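Alternansucrase (Leuconostoc mesenteroides, PDB 6HVG) is a multidomain protein that joins a glycoside hydrolase family 70 module to choline-binding-type repeats and carries a bound calcium ion. Local coordinates at residues A[535-540]-A[1243-1248]. Sequence-based numbering, arbitrary orientation.
Sequences LAYQDD and WSAKYM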
ATOM      1  N   LEU A 535     -13.177   1.398  -6.088  1.00 43.79           N
ATOM      2  CA  LEU A 535     -14.307   1.623  -6.964  1.00 41.78           C
ATOM      3  C   LEU A 535     -14.836   3.034  -6.752  1.00 40.84           C
ATOM      4  O   LEU A 535     -15.082   3.427  -5.628  1.00 41.75           O
ATOM      5  CB  LEU A 535     -15.428   0.664  -6.628  1.00 42.21           C
ATOM      6  CG  LEU A 535     -15.137  -0.819  -6.831  1.00 44.30           C
ATOM      7  CD1 LEU A 535     -16.329  -1.652  -6.373  1.00 44.96           C
ATOM      8  CD2 LEU A 535     -14.819  -1.080  -8.281  1.00 45.45           C
ATOM      9  N   ALA A 536     -14.992   3.803  -7.829  1.00 38.61           N
ATOM     10  CA  ALA A 536     -15.594   5.122  -7.724  1.00 39.36           C
ATOM     11  C   ALA A 536     -17.079   5.017  -8.070  1.00 42.25           C
ATOM     12  O   ALA A 536     -17.434   4.483  -9.111  1.00 42.02           O
ATOM     13  CB  ALA A 536     -14.908   6.095  -8.650  1.00 39.32           C
ATOM     14  N   TYR A 537     -17.941   5.534  -7.202  1.00 41.97           N
ATOM     15  CA  TYR A 537     -19.361   5.532  -7.456  1.00 41.66           C
ATOM     16  C   TYR A 537     -19.724   6.605  -8.475  1.00 45.04           C
ATOM     17  O   TYR A 537     -19.104   7.671  -8.521  1.00 41.19           O
ATOM     18  CB  TYR A 537     -20.165   5.770  -6.177  1.00 41.79           C
ATOM     19  CG  TYR A 537     -19.951   4.768  -5.063  1.00 40.34           C
ATOM     20  CD1 TYR A 537     -19.487   3.501  -5.300  1.00 39.66           C
ATOM     21  CD2 TYR A 537     -20.236   5.109  -3.744  1.00 41.97           C
ATOM     22  CE1 TYR A 537     -19.265   2.604  -4.253  1.00 38.51           C
ATOM     23  CE2 TYR A 537     -20.049   4.207  -2.708  1.00 38.88           C
ATOM     24  CZ  TYR A 537     -19.559   2.958  -2.977  1.00 37.10           C
ATOM     25  OH  TYR A 537     -19.353   2.082  -1.965  1.00 39.64           O
ATOM     26  N   GLN A 538     -20.764   6.327  -9.272  1.00 49.37           N
ATOM     27  CA  GLN A 538     -21.184   7.236 -10.346  1.00 48.16           C
ATOM     28  C   GLN A 538     -22.587   7.784 -10.142  1.00 46.61           C
ATOM     29  O   GLN A 538     -23.407   7.180  -9.459  1.00 46.19           O
ATOM     30  CB  GLN A 538     -21.091   6.526 -11.684  1.00 48.67           C
ATOM     31  CG  GLN A 538     -19.767   5.821 -11.928  1.00 50.73           C
ATOM     32  CD  GLN A 538     -18.583   6.763 -12.005  1.00 53.62           C
ATOM     33  OE1 GLN A 538     -18.632   7.800 -12.649  1.00 59.57           O
ATOM     34  NE2 GLN A 538     -17.509   6.404 -11.324  1.00 57.38           N
ATOM     35  N   ASP A 539     -22.836   8.955 -10.722  1.00 51.08           N
ATOM     36  CA  ASP A 539     -24.177   9.569 -10.752  1.00 52.68           C
ATOM     37  C   ASP A 539     -24.958   8.982 -11.897  1.00 53.23           C
ATOM     38  O   ASP A 539     -24.699   9.322 -13.047  1.00 54.91           O
ATOM     39  CB  ASP A 539     -24.089  11.086 -10.933  1.00 51.96           C
ATOM     40  CG  ASP A 539     -23.538  11.796  -9.714  1.00 54.20           C
ATOM     41  OD1 ASP A 539     -23.454  11.191  -8.625  1.00 54.32           O
ATOM     42  OD2 ASP A 539     -23.211  12.986  -9.845  1.00 57.01           O
ATOM     43  N   ASP A 540     -25.929   8.127 -11.569  1.00 53.81           N
ATOM     44  CA  ASP A 540     -26.669   7.363 -12.558  1.00 55.04           C
ATOM     45  C   ASP A 540     -28.143   7.304 -12.132  1.00 56.38           C
ATOM     46  O   ASP A 540     -28.611   6.315 -11.556  1.00 54.95           O
ATOM     47  CB  ASP A 540     -26.027   5.977 -12.679  1.00 56.58           C
ATOM     48  CG  ASP A 540     -26.769   5.035 -13.628  1.00 61.21           C
ATOM     49  OD1 ASP A 540     -27.685   5.471 -14.383  1.00 65.86           O
ATOM     50  OD2 ASP A 540     -26.393   3.836 -13.614  1.00 58.98           O
ATOM     51  N   TRP A1243     -25.502   7.841   7.261  1.00 48.79           N
ATOM     52  CA  TRP A1243     -24.700   7.790   6.041  1.00 45.59           C
ATOM     53  C   TRP A1243     -25.353   6.871   5.022  1.00 44.00           C
ATOM     54  O   TRP A1243     -26.033   5.927   5.375  1.00 43.88           O
ATOM     55  CB  TRP A1243     -23.275   7.295   6.324  1.00 46.26           C
ATOM     56  CG  TRP A1243     -22.469   8.258   7.097  1.00 46.44           C
ATOM     57  CD1 TRP A1243     -22.125   8.174   8.423  1.00 47.17           C
ATOM     58  CD2 TRP A1243     -21.922   9.479   6.622  1.00 45.15           C
ATOM     59  NE1 TRP A1243     -21.395   9.272   8.792  1.00 44.96           N
ATOM     60  CE2 TRP A1243     -21.264  10.094   7.706  1.00 43.96           C
ATOM     61  CE3 TRP A1243     -21.916  10.115   5.385  1.00 44.26           C
ATOM     62  CZ2 TRP A1243     -20.617  11.321   7.580  1.00 42.79           C
ATOM     63  CZ3 TRP A1243     -21.257  11.345   5.263  1.00 41.86           C
ATOM     64  CH2 TRP A1243     -20.626  11.925   6.350  1.00 42.04           C
ATOM     65  N   SER A1244     -25.118   7.167   3.751  1.00 45.13           N
ATOM     66  CA  SER A1244     -25.516   6.308   2.651  1.00 45.45           C
ATOM     67  C   SER A1244     -24.652   6.645   1.441  1.00 45.21           C
ATOM     68  O   SER A1244     -23.907   7.606   1.470  1.00 47.30           O
ATOM     69  CB  SER A1244     -26.994   6.474   2.354  1.00 45.58           C
ATOM     70  OG  SER A1244     -27.261   7.775   1.913  1.00 46.96           O
ATOM     71  N   ALA A1245     -24.754   5.845   0.388  1.00 45.59           N
ATOM     72  CA  ALA A1245     -23.840   5.908  -0.747  1.00 45.25           C
ATOM     73  C   ALA A1245     -23.788   7.276  -1.401  1.00 46.67           C
ATOM     74  O   ALA A1245     -22.748   7.675  -1.910  1.00 45.92           O
ATOM     75  CB  ALA A1245     -24.221   4.863  -1.790  1.00 47.56           C
ATOM     76  N   LYS A1246     -24.898   8.005  -1.399  1.00 48.95           N
ATOM     77  CA  LYS A1246     -24.931   9.298  -2.070  1.00 52.67           C
ATOM     78  C   LYS A1246     -23.930  10.304  -1.493  1.00 52.40           C
ATOM     79  O   LYS A1246     -23.560  11.260  -2.162  1.00 53.23           O
ATOM     80  CB  LYS A1246     -26.356   9.873  -2.100  1.00 59.73           C
ATOM     81  CG  LYS A1246     -26.997  10.177  -0.747  1.00 62.74           C
ATOM     82  CD  LYS A1246     -28.355  10.821  -0.959  1.00 65.43           C
ATOM     83  CE  LYS A1246     -29.156  10.888   0.320  1.00 70.60           C
ATOM     84  NZ  LYS A1246     -30.539  11.360   0.044  1.00 77.54           N
ATOM     85  N   TYR A1247     -23.493  10.085  -0.253  1.00 50.85           N
ATOM     86  CA  TYR A1247     -22.496  10.930   0.376  1.00 46.80           C
ATOM     87  C   TYR A1247     -21.073  10.375   0.271  1.00 45.78           C
ATOM     88  O   TYR A1247     -20.140  10.924   0.860  1.00 46.33           O
ATOM     89  CB  TYR A1247     -22.880  11.162   1.838  1.00 45.24           C
ATOM     90  CG  TYR A1247     -24.190  11.906   2.026  1.00 44.72           C
ATOM     91  CD1 TYR A1247     -24.430  13.109   1.369  1.00 43.24           C
ATOM     92  CD2 TYR A1247     -25.173  11.428   2.882  1.00 45.59           C
ATOM     93  CE1 TYR A1247     -25.614  13.798   1.542  1.00 44.57           C
ATOM     94  CE2 TYR A1247     -26.370  12.114   3.058  1.00 46.72           C
ATOM     95  CZ  TYR A1247     -26.582  13.302   2.379  1.00 46.07           C
ATOM     96  OH  TYR A1247     -27.753  14.016   2.524  1.00 45.37           O
ATOM     97  N   MET A1248     -20.889   9.346  -0.540  1.00 44.17           N
ATOM     98  CA  MET A1248     -19.594   8.672  -0.653  1.00 43.66           C
ATOM     99  C   MET A1248     -19.029   8.783  -2.061  1.00 43.21           C
ATOM    100  O   MET A1248     -19.768   8.781  -3.030  1.00 44.45           O
ATOM    101  CB  MET A1248     -19.739   7.180  -0.304  1.00 43.85           C
ATOM    102  CG  MET A1248     -20.278   6.896   1.092  1.00 45.69           C
ATOM    103  SD  MET A1248     -19.096   7.228   2.392  1.00 46.17           S
ATOM    104  CE  MET A1248     -20.159   7.176   3.809  1.00 47.67           C
TER
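The ring of Y537 meets the turn 1245-1248 along its CD2-CE2 side: the carbonyl oxygen of A1245 lies at the ring edge, near its plane, 4.0 Å from CD2, while the carbonyl oxygen of M1248 approaches the same carbon obliquely. The weakly positive edge hydrogens of tyrosine would suit the A1245 oxygen, though the separation is long. In the turn itself, the Y1247 ring, whose side chain starts away from the strand, has CG of K1246 over the centre of one face. CE2 of Y537 packs against CB of M1248 at 3.8 Å and, more loosely, against CB of A1245 at 4.3 Å. With CG of Y537 anti to its carbonyl carbon (chi1 -59°), the ring reaches across to the turn, and the small methyl of A1245 fits beside it. M1248, flexible and apolar, suits this buried place: its chain bends at chi2 (-73°) and carries the thioether away, leaving CB as the side-chain atom that touches the ring. The turn is closed by the backbone bond from M1248 N to A1245 O. R553 donates to the carbonyl oxygens of A1245 and M1248 and forms a salt bridge with D539, tying both segments to one cation. Within the GH70 module, strand 534-537 lies between strands 1248-1252 and 1166-1175 of an antiparallel sheet. T1196 of strand 1190-1197 meets both Y537 and A1245, whereas M1248 leans on N580 and I582 of strand 580-582.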